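Local coordinates for salmonella plasmid virulence: SpvB (Salmonella typhimurium, PDB 6P0X), which probably transfers ADP-ribose from NAD to an arginine of actin as the whole toxin, of which this chain is the N-terminal domain, its own role not established, at residues 270-275 with 279-284; 185-190 with 262-267; 192-195 with 199-202; 156-159 with 165-168. One frame throughout, in Å; residues are numbered along the deposited sequence.

Contact 1 of 4, residues 270-275 with 279-284; sequences PFSLYN and EIRLHR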
loop_
_atom_site.group_PDB
_atom_site.type_symbol
_atom_site.label_atom_id
_atom_site.label_comp_id
_atom_site.label_asym_id
_atom_site.label_seq_id
_atom_site.Cartn_x
_atom_site.Cartn_y
_atom_site.Cartn_z
ATOM N N PRO A 270 17.059 -4.551 -12.092
ATOM C CA PRO A 270 15.753 -3.953 -12.382
ATOM C C PRO A 270 14.987 -4.795 -13.390
ATOM O O PRO A 270 15.569 -5.480 -14.234
ATOM C CB PRO A 270 16.109 -2.577 -12.953
ATOM C CG PRO A 270 17.451 -2.768 -13.569
ATOM C CD PRO A 270 18.142 -3.896 -12.849
ATOM N N PHE A 271 13.662 -4.745 -13.290
ATOM C CA PHE A 271 12.818 -5.521 -14.187
ATOM C C PHE A 271 11.484 -4.812 -14.363
ATOM O O PHE A 271 11.118 -3.927 -13.585
ATOM C CB PHE A 271 12.604 -6.952 -13.673
ATOM C CG PHE A 271 11.855 -7.025 -12.373
ATOM C CD1 PHE A 271 12.523 -6.890 -11.166
ATOM C CD2 PHE A 271 10.484 -7.239 -12.357
ATOM C CE1 PHE A 271 11.836 -6.959 -9.968
ATOM C CE2 PHE A 271 9.791 -7.312 -11.161
ATOM C CZ PHE A 271 10.470 -7.170 -9.964
ATOM N N SER A 272 10.748 -5.232 -15.391
ATOM C CA SER A 272 9.465 -4.632 -15.718
ATOM C C SER A 272 8.383 -5.700 -15.806
ATOM O O SER A 272 8.635 -6.836 -16.214
ATOM C CB SER A 272 9.544 -3.861 -17.040
ATOM O OG SER A 272 10.329 -2.693 -16.894
ATOM N N LEU A 273 7.171 -5.306 -15.422
ATOM C CA LEU A 273 5.977 -6.140 -15.451
ATOM C C LEU A 273 4.965 -5.532 -16.411
ATOM O O LEU A 273 4.834 -4.304 -16.491
ATOM C CB LEU A 273 5.360 -6.272 -14.057
ATOM C CG LEU A 273 6.303 -6.768 -12.961
ATOM C CD1 LEU A 273 5.705 -6.512 -11.584
ATOM C CD2 LEU A 273 6.606 -8.251 -13.154
ATOM N N TYR A 274 4.249 -6.395 -17.141
ATOM C CA TYR A 274 3.378 -5.936 -18.214
ATOM C C TYR A 274 1.991 -6.567 -18.259
ATOM O O TYR A 274 1.250 -6.280 -19.206
ATOM C CB TYR A 274 4.050 -6.187 -19.575
ATOM C CG TYR A 274 5.373 -5.490 -19.790
ATOM C CD1 TYR A 274 5.423 -4.173 -20.219
ATOM C CD2 TYR A 274 6.572 -6.160 -19.583
ATOM C CE1 TYR A 274 6.628 -3.538 -20.429
ATOM C CE2 TYR A 274 7.782 -5.536 -19.790
ATOM C CZ TYR A 274 7.805 -4.224 -20.213
ATOM O OH TYR A 274 9.013 -3.597 -20.422
ATOM N N ASN A 275 1.603 -7.414 -17.300
ATOM C CA ASN A 275 0.324 -8.101 -17.477
ATOM C C ASN A 275 -0.882 -7.194 -17.238
ATOM O O ASN A 275 -2.015 -7.646 -17.428
ATOM C CB ASN A 275 0.239 -9.353 -16.598
ATOM C CG ASN A 275 0.222 -9.051 -15.123
ATOM O OD1 ASN A 275 0.457 -7.925 -14.695
ATOM N ND2 ASN A 275 0.024 -10.091 -14.324
ATOM N N GLU A 279 3.605 -0.602 -18.576
ATOM C CA GLU A 279 4.869 -0.980 -17.962
ATOM C C GLU A 279 4.879 -0.603 -16.487
ATOM O O GLU A 279 4.462 0.494 -16.102
ATOM C CB GLU A 279 6.044 -0.314 -18.687
ATOM C CG GLU A 279 7.412 -0.580 -18.057
ATOM C CD GLU A 279 8.580 -0.299 -19.003
ATOM O OE1 GLU A 279 9.712 -0.752 -18.710
ATOM O OE2 GLU A 279 8.375 0.389 -20.028
ATOM N N ILE A 280 5.346 -1.532 -15.659
ATOM C CA ILE A 280 5.590 -1.292 -14.242
ATOM C C ILE A 280 7.028 -1.718 -13.986
ATOM O O ILE A 280 7.323 -2.914 -13.938
ATOM C CB ILE A 280 4.617 -2.058 -13.339
ATOM C CG1 ILE A 280 3.173 -1.665 -13.656
ATOM C CG2 ILE A 280 4.941 -1.808 -11.877
ATOM C CD1 ILE A 280 2.153 -2.384 -12.792
ATOM N N ARG A 281 7.927 -0.752 -13.838
ATOM C CA ARG A 281 9.347 -1.030 -13.674
ATOM C C ARG A 281 9.740 -0.851 -12.214
ATOM O O ARG A 281 9.272 0.074 -11.544
ATOM C CB ARG A 281 10.183 -0.110 -14.568
ATOM C CG ARG A 281 11.664 -0.441 -14.612
ATOM C CD ARG A 281 12.268 -0.046 -15.955
ATOM N NE ARG A 281 13.661 -0.468 -16.100
ATOM C CZ ARG A 281 14.044 -1.700 -16.427
ATOM N NH1 ARG A 281 13.139 -2.650 -16.634
ATOM N NH2 ARG A 281 15.335 -1.984 -16.542
ATOM N N LEU A 282 10.594 -1.747 -11.718
ATOM C CA LEU A 282 11.043 -1.713 -10.330
ATOM C C LEU A 282 12.544 -1.462 -10.289
ATOM O O LEU A 282 13.326 -2.251 -10.831
ATOM C CB LEU A 282 10.701 -3.012 -9.596
ATOM C CG LEU A 282 9.283 -3.116 -9.029
ATOM C CD1 LEU A 282 8.294 -3.506 -10.121
ATOM C CD2 LEU A 282 9.232 -4.097 -7.866
ATOM N N HIS A 283 12.940 -0.369 -9.638
ATOM C CA HIS A 283 14.343 -0.028 -9.453
ATOM C C HIS A 283 14.783 -0.113 -8.002
ATOM O O HIS A 283 15.973 0.068 -7.720
ATOM C CB HIS A 283 14.622 1.389 -9.973
ATOM C CG HIS A 283 14.595 1.514 -11.464
ATOM N ND1 HIS A 283 15.576 0.983 -12.274
ATOM C CD2 HIS A 283 13.717 2.130 -12.292
ATOM C CE1 HIS A 283 15.300 1.258 -13.537
ATOM N NE2 HIS A 283 14.176 1.952 -13.576
ATOM N N ARG A 284 13.869 -0.376 -7.073
ATOM C CA ARG A 284 14.146 -0.201 -5.657
ATOM C C ARG A 284 14.107 -1.530 -4.917
ATOM O O ARG A 284 13.409 -2.472 -5.316
ATOM C CB ARG A 284 13.145 0.774 -5.014
ATOM C CG ARG A 284 12.963 2.078 -5.781
ATOM C CD ARG A 284 14.297 2.715 -6.149
ATOM N NE ARG A 284 14.152 3.646 -7.266
ATOM C CZ ARG A 284 15.145 4.364 -7.783
ATOM N NH1 ARG A 284 14.913 5.180 -8.803
ATOM N NH2 ARG A 284 16.370 4.271 -7.280
HETATM O O HOH W 1 15.835 -4.817 -17.606
HETATM O O HOH W 2 9.066 -1.458 -21.862
#

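Contact 2 of 4, residues 185-190 with 262-267; sequences SYLAEN and NSWLAR. With GOL (glycerol), chain G.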
loop_
_atom_site.group_PDB
_atom_site.type_symbol
_atom_site.label_atom_id
_atom_site.label_comp_id
_atom_site.label_asym_id
_atom_site.label_seq_id
_atom_site.Cartn_x
_atom_site.Cartn_y
_atom_site.Cartn_z
ATOM N N SER A 185 1.163 5.405 3.434
ATOM C CA SER A 185 1.739 6.292 2.432
ATOM C C SER A 185 2.600 5.486 1.468
ATOM O O SER A 185 3.328 4.577 1.881
ATOM C CB SER A 185 2.586 7.395 3.076
ATOM O OG SER A 185 1.885 8.053 4.117
ATOM N N TYR A 186 2.522 5.825 0.184
ATOM C CA TYR A 186 3.287 5.136 -0.843
ATOM C C TYR A 186 4.088 6.142 -1.658
ATOM O O TYR A 186 3.672 7.287 -1.850
ATOM C CB TYR A 186 2.376 4.320 -1.769
ATOM C CG TYR A 186 1.505 3.317 -1.044
ATOM C CD1 TYR A 186 0.244 3.671 -0.576
ATOM C CD2 TYR A 186 1.945 2.019 -0.818
ATOM C CE1 TYR A 186 -0.556 2.759 0.088
ATOM C CE2 TYR A 186 1.152 1.099 -0.155
ATOM C CZ TYR A 186 -0.098 1.475 0.296
ATOM O OH TYR A 186 -0.891 0.564 0.956
ATOM N N LEU A 187 5.245 5.695 -2.132
ATOM C CA LEU A 187 6.130 6.493 -2.969
ATOM C C LEU A 187 6.072 5.995 -4.406
ATOM O O LEU A 187 6.120 4.784 -4.650
ATOM C CB LEU A 187 7.568 6.430 -2.456
ATOM C CG LEU A 187 7.833 7.112 -1.117
ATOM C CD1 LEU A 187 9.226 6.762 -0.615
ATOM C CD2 LEU A 187 7.661 8.618 -1.253
ATOM N N ALA A 188 5.971 6.927 -5.349
ATOM C CA ALA A 188 5.999 6.590 -6.763
ATOM C C ALA A 188 7.431 6.362 -7.230
ATOM O O ALA A 188 8.347 7.099 -6.854
ATOM C CB ALA A 188 5.356 7.703 -7.587
ATOM N N GLU A 189 7.618 5.341 -8.061
ATOM C CA GLU A 189 8.931 5.081 -8.633
ATOM C C GLU A 189 9.351 6.240 -9.533
ATOM O O GLU A 189 8.520 6.911 -10.150
ATOM C CB GLU A 189 8.911 3.764 -9.416
ATOM C CG GLU A 189 10.220 3.404 -10.115
ATOM C CD GLU A 189 11.333 3.039 -9.160
ATOM O OE1 GLU A 189 11.529 1.830 -8.913
ATOM O OE2 GLU A 189 12.014 3.959 -8.661
ATOM N N ASN A 190 10.653 6.495 -9.587
ATOM C CA ASN A 190 11.195 7.556 -10.428
ATOM C C ASN A 190 12.543 7.089 -10.969
ATOM O O ASN A 190 12.886 5.903 -10.907
ATOM C CB ASN A 190 11.270 8.876 -9.644
ATOM C CG ASN A 190 12.105 8.767 -8.379
ATOM O OD1 ASN A 190 13.136 8.099 -8.350
ATOM N ND2 ASN A 190 11.657 9.434 -7.322
ATOM N N ASN A 262 18.901 11.786 1.295
ATOM C CA ASN A 262 19.392 11.333 0.002
ATOM C C ASN A 262 18.277 10.651 -0.782
ATOM O O ASN A 262 17.179 10.407 -0.273
ATOM C CB ASN A 262 20.568 10.363 0.171
ATOM C CG ASN A 262 21.719 10.970 0.943
ATOM O OD1 ASN A 262 21.768 10.885 2.170
ATOM N ND2 ASN A 262 22.656 11.585 0.230
ATOM N N SER A 263 18.582 10.326 -2.031
ATOM C CA SER A 263 17.657 9.610 -2.894
ATOM C C SER A 263 17.851 8.106 -2.725
ATOM O O SER A 263 18.919 7.635 -2.329
ATOM C CB SER A 263 17.862 10.022 -4.353
ATOM O OG SER A 263 19.185 9.746 -4.783
ATOM N N TRP A 264 16.802 7.350 -3.034
ATOM C CA TRP A 264 16.862 5.911 -2.829
ATOM C C TRP A 264 17.797 5.249 -3.835
ATOM O O TRP A 264 18.048 5.768 -4.925
ATOM C CB TRP A 264 15.466 5.284 -2.906
ATOM C CG TRP A 264 14.581 5.726 -4.044
ATOM C CD1 TRP A 264 14.942 6.418 -5.168
ATOM C CD2 TRP A 264 13.173 5.494 -4.154
ATOM N NE1 TRP A 264 13.841 6.629 -5.969
ATOM C CE2 TRP A 264 12.744 6.071 -5.366
ATOM C CE3 TRP A 264 12.231 4.855 -3.340
ATOM C CZ2 TRP A 264 11.414 6.027 -5.784
ATOM C CZ3 TRP A 264 10.912 4.811 -3.758
ATOM C CH2 TRP A 264 10.515 5.393 -4.967
ATOM N N LEU A 265 18.320 4.090 -3.447
ATOM C CA LEU A 265 19.302 3.393 -4.261
ATOM C C LEU A 265 18.641 2.727 -5.461
ATOM O O LEU A 265 17.456 2.392 -5.442
ATOM C CB LEU A 265 20.033 2.340 -3.427
ATOM C CG LEU A 265 20.913 2.844 -2.282
ATOM C CD1 LEU A 265 21.398 1.679 -1.436
ATOM C CD2 LEU A 265 22.090 3.632 -2.833
ATOM N N ALA A 266 19.432 2.521 -6.508
ATOM C CA ALA A 266 18.994 1.804 -7.696
ATOM C C ALA A 266 19.559 0.392 -7.633
ATOM O O ALA A 266 20.767 0.212 -7.447
ATOM C CB ALA A 266 19.456 2.509 -8.971
ATOM N N ARG A 267 18.688 -0.601 -7.785
ATOM C CA ARG A 267 19.099 -1.988 -7.651
ATOM C C ARG A 267 19.852 -2.456 -8.891
ATOM O O ARG A 267 19.772 -1.860 -9.968
ATOM C CB ARG A 267 17.889 -2.891 -7.409
ATOM C CG ARG A 267 16.863 -2.858 -8.523
ATOM C CD ARG A 267 15.546 -3.480 -8.083
ATOM N NE ARG A 267 15.654 -4.921 -7.877
ATOM C CZ ARG A 267 14.744 -5.653 -7.243
ATOM N NH1 ARG A 267 13.660 -5.071 -6.739
ATOM N NH2 ARG A 267 14.919 -6.961 -7.109
HETATM C C1 GOL G . 13.230 9.504 -1.028
HETATM O O1 GOL G . 12.232 9.030 -0.179
HETATM C C2 GOL G . 12.985 8.851 -2.408
HETATM O O2 GOL G . 14.023 9.108 -3.302
HETATM C C3 GOL G . 11.632 9.444 -2.875
HETATM O O3 GOL G . 11.527 9.206 -4.243
#

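Contact 3 of 4, residues 192-195 with 199-202; sequences DNVD and NEAG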
loop_
_atom_site.group_PDB
_atom_site.type_symbol
_atom_site.label_atom_id
_atom_site.label_comp_id
_atom_site.label_asym_id
_atom_site.label_seq_id
_atom_site.Cartn_x
_atom_site.Cartn_y
_atom_site.Cartn_z
ATOM N N ASP A 192 15.647 8.338 -10.015
ATOM C CA ASP A 192 16.770 8.712 -9.165
ATOM C C ASP A 192 17.850 7.638 -9.194
ATOM O O ASP A 192 17.569 6.451 -9.003
ATOM C CB ASP A 192 16.302 8.938 -7.727
ATOM C CG ASP A 192 15.329 10.089 -7.603
ATOM O OD1 ASP A 192 15.143 10.824 -8.594
ATOM O OD2 ASP A 192 14.751 10.260 -6.508
ATOM N N ASN A 193 19.085 8.066 -9.454
ATOM C CA ASN A 193 20.267 7.205 -9.475
ATOM C C ASN A 193 20.194 6.137 -10.560
ATOM O O ASN A 193 20.873 5.109 -10.467
ATOM C CB ASN A 193 20.500 6.552 -8.107
ATOM C CG ASN A 193 20.710 7.572 -7.007
ATOM O OD1 ASN A 193 21.485 8.516 -7.159
ATOM N ND2 ASN A 193 20.006 7.395 -5.893
ATOM N N VAL A 194 19.401 6.364 -11.603
ATOM C CA VAL A 194 19.262 5.430 -12.714
ATOM C C VAL A 194 19.893 6.060 -13.948
ATOM O O VAL A 194 19.583 7.206 -14.297
ATOM C CB VAL A 194 17.789 5.067 -12.971
ATOM C CG1 VAL A 194 17.673 4.129 -14.163
ATOM C CG2 VAL A 194 17.164 4.435 -11.731
ATOM N N ASP A 195 20.784 5.317 -14.598
ATOM C CA ASP A 195 21.354 5.753 -15.868
ATOM C C ASP A 195 20.293 5.614 -16.954
ATOM O O ASP A 195 19.933 4.498 -17.344
ATOM C CB ASP A 195 22.594 4.929 -16.195
ATOM C CG ASP A 195 23.230 5.325 -17.514
ATOM O OD1 ASP A 195 22.966 6.446 -17.997
ATOM O OD2 ASP A 195 23.995 4.508 -18.070
ATOM N N ASN A 199 19.353 0.737 -22.259
ATOM C CA ASN A 199 18.215 -0.109 -21.915
ATOM C C ASN A 199 17.155 0.632 -21.109
ATOM O O ASN A 199 15.998 0.198 -21.085
ATOM C CB ASN A 199 18.703 -1.334 -21.135
ATOM C CG ASN A 199 17.582 -2.290 -20.776
ATOM O OD1 ASN A 199 16.687 -2.547 -21.583
ATOM N ND2 ASN A 199 17.621 -2.816 -19.558
ATOM N N GLU A 200 17.511 1.747 -20.475
ATOM C CA GLU A 200 16.571 2.505 -19.663
ATOM C C GLU A 200 15.963 3.681 -20.408
ATOM O O GLU A 200 15.125 4.388 -19.841
ATOM C CB GLU A 200 17.254 3.006 -18.388
ATOM C CG GLU A 200 17.901 1.917 -17.556
ATOM C CD GLU A 200 16.892 1.122 -16.754
ATOM O OE1 GLU A 200 15.688 1.453 -16.815
ATOM O OE2 GLU A 200 17.304 0.172 -16.053
ATOM N N ALA A 201 16.354 3.901 -21.659
ATOM C CA ALA A 201 15.856 5.046 -22.401
ATOM C C ALA A 201 14.415 4.807 -22.835
ATOM O O ALA A 201 14.045 3.701 -23.238
ATOM C CB ALA A 201 16.741 5.319 -23.617
ATOM N N GLY A 202 13.600 5.855 -22.741
ATOM C CA GLY A 202 12.234 5.788 -23.218
ATOM C C GLY A 202 11.326 4.867 -22.441
ATOM O O GLY A 202 10.276 4.472 -22.952
#

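Contact 4 of 4, residues 156-159 with 165-168; sequences RLSD and HTAQ. With GOL (glycerol), chain H.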
loop_
_atom_site.group_PDB
_atom_site.type_symbol
_atom_site.label_atom_id
_atom_site.label_comp_id
_atom_site.label_asym_id
_atom_site.label_seq_id
_atom_site.Cartn_x
_atom_site.Cartn_y
_atom_site.Cartn_z
ATOM N N ARG A 156 -2.593 4.315 -5.788
ATOM C CA ARG A 156 -3.131 3.603 -6.940
ATOM C C ARG A 156 -2.000 3.238 -7.887
ATOM O O ARG A 156 -1.189 4.095 -8.252
ATOM C CB ARG A 156 -4.159 4.453 -7.686
ATOM C CG ARG A 156 -5.571 4.355 -7.168
ATOM C CD ARG A 156 -6.476 5.264 -7.981
ATOM N NE ARG A 156 -7.294 6.094 -7.110
ATOM C CZ ARG A 156 -7.636 7.350 -7.370
ATOM N NH1 ARG A 156 -7.227 7.935 -8.487
ATOM N NH2 ARG A 156 -8.387 8.020 -6.509
ATOM N N LEU A 157 -1.968 1.977 -8.302
ATOM C CA LEU A 157 -1.047 1.512 -9.334
ATOM C C LEU A 157 -1.775 1.694 -10.661
ATOM O O LEU A 157 -2.682 0.928 -10.986
ATOM C CB LEU A 157 -0.660 0.058 -9.086
ATOM C CG LEU A 157 0.684 -0.457 -9.599
ATOM C CD1 LEU A 157 1.805 0.242 -8.880
ATOM C CD2 LEU A 157 0.790 -1.956 -9.389
ATOM N N SER A 158 -1.397 2.721 -11.423
ATOM C CA SER A 158 -2.160 3.130 -12.594
ATOM C C SER A 158 -1.256 3.318 -13.806
ATOM O O SER A 158 -0.051 3.557 -13.684
ATOM C CB SER A 158 -2.925 4.430 -12.323
ATOM O OG SER A 158 -3.662 4.335 -11.117
ATOM N N ASP A 159 -1.870 3.216 -14.982
ATOM C CA ASP A 159 -1.197 3.489 -16.245
ATOM C C ASP A 159 -0.638 4.908 -16.228
ATOM O O ASP A 159 -1.408 5.865 -16.053
ATOM C CB ASP A 159 -2.178 3.310 -17.409
ATOM C CG ASP A 159 -1.528 3.485 -18.787
ATOM O OD1 ASP A 159 -0.384 3.977 -18.896
ATOM O OD2 ASP A 159 -2.182 3.122 -19.782
ATOM N N HIS A 165 -6.925 4.543 -15.577
ATOM C CA HIS A 165 -6.736 3.100 -15.727
ATOM C C HIS A 165 -5.942 2.599 -14.528
ATOM O O HIS A 165 -4.712 2.560 -14.542
ATOM C CB HIS A 165 -6.020 2.779 -17.034
ATOM C CG HIS A 165 -6.817 3.092 -18.261
ATOM N ND1 HIS A 165 -6.429 2.689 -19.521
ATOM C CD2 HIS A 165 -7.982 3.765 -18.423
ATOM C CE1 HIS A 165 -7.316 3.104 -20.408
ATOM N NE2 HIS A 165 -8.269 3.758 -19.767
ATOM N N THR A 166 -6.651 2.194 -13.479
ATOM C CA THR A 166 -6.012 1.696 -12.270
ATOM C C THR A 166 -6.088 0.176 -12.233
ATOM O O THR A 166 -7.165 -0.404 -12.396
ATOM C CB THR A 166 -6.657 2.293 -11.019
ATOM O OG1 THR A 166 -6.314 3.680 -10.928
ATOM C CG2 THR A 166 -6.163 1.574 -9.765
ATOM N N ALA A 167 -4.935 -0.457 -12.039
ATOM C CA ALA A 167 -4.830 -1.900 -11.900
ATOM C C ALA A 167 -4.947 -2.355 -10.453
ATOM O O ALA A 167 -5.439 -3.459 -10.195
ATOM C CB ALA A 167 -3.495 -2.380 -12.474
ATOM N N GLN A 168 -4.496 -1.531 -9.509
ATOM C CA GLN A 168 -4.472 -1.895 -8.099
ATOM C C GLN A 168 -4.824 -0.682 -7.252
ATOM O O GLN A 168 -4.209 0.378 -7.398
ATOM C CB GLN A 168 -3.089 -2.417 -7.704
ATOM C CG GLN A 168 -2.833 -3.853 -8.094
ATOM C CD GLN A 168 -1.449 -4.302 -7.695
ATOM O OE1 GLN A 168 -0.775 -3.635 -6.909
ATOM N NE2 GLN A 168 -1.011 -5.437 -8.238
HETATM C C1 GOL H . -4.295 0.979 -22.406
HETATM O O1 GOL H . -3.905 0.470 -23.650
HETATM C C2 GOL H . -4.299 -0.202 -21.388
HETATM O O2 GOL H . -3.691 -1.346 -21.889
HETATM C C3 GOL H . -3.567 0.338 -20.136
HETATM O O3 GOL H . -4.239 1.492 -19.726
#

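Contact 1 of 4, residues 270-275 with 279-284
Pro-270 opens the pairing by setting its CB over one face of the Arg-281 guanidinium, 3.7 Å from Arg-281 NH2. Phe-271 comes next. Its carbonyl O accepts the N-H of Leu-282 at 2.9 Å. Its ring takes Leu-282 CB over one face, near the rim, and the two side chains run alongside each other.

Ser-272 turns to the other side of the ladder, where it forms a non-hydrogen-bonded pair with Arg-281. OG of Ser-272 gives its proton to Glu-279 OE1 at 2.7 Å, on the anti lone pair. The same OG accepts NH1 of Arg-281 at 2.8 Å, in the guanidinium plane. Arg-281 has CG anti to its backbone N (chi1 -172°) and a chain extended to NE, which carries the guanidinium along to Ser-272 and Pro-270. The serine hydroxyl thus relays between two opposite charges, and Arg-203 adds a salt bridge to the glutamate.

Leu-273 pairs with Ile-280 through two backbone bonds, Leu-273 N to Ile-280 O at 2.8 Å and Ile-280 N to Leu-273 O at 2.9 Å. Tyr-274 lies alongside Glu-279, and a water joins Tyr-274 OH to Glu-279 OE2.

Strands 271-273 and 280-282 make an antiparallel hairpin of their own. Leu-273 and Ile-280 touch a bound acrylic acid, while Arg-205 of the 189-208 connection reaches His-283.

Contact 2 of 4, residues 185-190 with 262-267
Trp-264 drives its indole toward the end of strand 181-188 and meets four consecutive residues there. The tight part is at the ring edge. NE1 of Trp-264 donates to Asn-190 OD1 at 2.9 Å, with the acceptor close to the indole plane. The amide itself is turned 62° from the ring, and the N-H reaches OD1 from outside the carbonyl plane, tilted by 31°. Chi1 of Asn-190 (57°) sets CG between its backbone N and carbonyl carbon, which brings the amide to the indole. Further along the same edge, Ala-188 O lies 3.3 Å from Trp-264 CH2.

Glu-189 OE2 approaches the ring at 3.6 Å from Trp-264 CZ2. This carboxylate also takes the N-H of Asn-190 and is held by Tyr-210 and Arg-284.

The looser side is Leu-187 and a bound glycerol. Leu-187 CB stands 3.9 Å from Trp-264 CZ3, the two side chains running past in opposite directions. The glycerol, probably from the crystallisation liquor, lies over one indole face. Trp-264 N donates to its O2, and Asn-190 ND2 makes a weak bond to O3.

The tryptophan belongs to the long loop between strands 237-244 and 271-273. It packs against strand 181-188, whose backbone pairs with strand 209-211.

Contact 3 of 4, residues 192-195 with 199-202
Glu-200 meets the 192-195 segment mainly with CB and CG. Its CB lies 3.2 Å from Asp-195 O, and its CG is 3.3 Å from Asp-195 O as well. The carbonyl therefore rests against two methylene carbons. Beside it, Val-194 CG1 sits 4.0 Å from Glu-200 CD. The valine and glutamate side chains cross at about a right angle, and CG1 is the branch that touches. No hydrogen bond joins the two segments.

The torsions account for this approach. With chi1 at 178°, CG1 of Val-194 is anti to the backbone N and extends to the glutamate. Glu-200 is bent at chi2 (-77°). The bend turns its carboxylate away from the Asp-195 carbonyl.

The next shell holds that carboxylate. OE1 of Glu-200 makes salt bridges to Arg-205 and to Arg-281 of the 271-282 beta hairpin, and the two positive partners would probably favour its charged form. Both Val-194 and Glu-200 also pack on His-283. At the far end of 192-195, Asn-193 ND2 bonds to the Ser-263 hydroxyl and the Trp-264 carbonyl.

The end of a 3-10 segment, at 199-200, carries the glutamate. The arrangement as a whole is a surface loop folded back on itself between strands 181-188 and 209-211.

Contact 4 of 4, residues 156-159 with 165-168
Ser-158 OG and Thr-166 OG1 share a hydrogen bond of 2.7 Å, and either hydroxyl could be the donor. Nearby, Asp-159 N donates to His-165 O at 2.9 Å. Past these, Leu-157 O receives two N-H groups. The one from Ala-167 N is strong, at 2.8 Å, and the one from Gln-168 is weak. Leu-157 N in turn donates to Gln-168 O at 2.9 Å.

Two residues facing one make this a classic beta bulge. It lies in the antiparallel hairpin of strands 156-159 and 165-175, and the chain turns a corner at Ala-167.

At the Asp-159 end lies a glycerol, probably from the crystallisation liquor. Its O3 donates to Asp-159 OD2. The same O3 is 2.5 Å from His-165 ND1, so short that the detail of this bond is doubtful. The His-165 ring also stacks with Tyr-67.

Leu-157 and Gln-168 lie side by side, with Leu-157 CD2 3.4 Å from Gln-168 OE1. Gln-168 is extended beyond CG, and its NE2 bonds to Tyr-276 OH and to a bound acrylic acid. On the Ser-158 and Thr-166 face, Thr-166 is crossed at about a right angle by the Arg-156 chain, whose CD is 3.3 Å from Thr-166 OG1. Arg-156 NE is taken by the Gly-150 carbonyl.

In the fold
Contact 1 touches each of the other three. Arg-284 NE binds Glu-189 OE2 of contact 2 at 2.6 Å, and Arg-281 NE binds Glu-200 OE1 of contact 3 at 2.9 Å. Toward contact 4 the join is apolar, Ile-280 CD1 to Leu-157 CD2 at 3.7 Å. Contact 3 is nested in the loop that contact 2 closes, and Asn-193 joins the two. Contacts 3 and 4 do not meet; their centres are about 22 Å apart. An acrylic acid lies between contacts 1 and 4, in a pocket of Gln-168, Met-208, Leu-273 and Tyr-276. The side chains of Gln-168 and Leu-273 come within about 3 Å and about 4 Å of a bound acrylic acid.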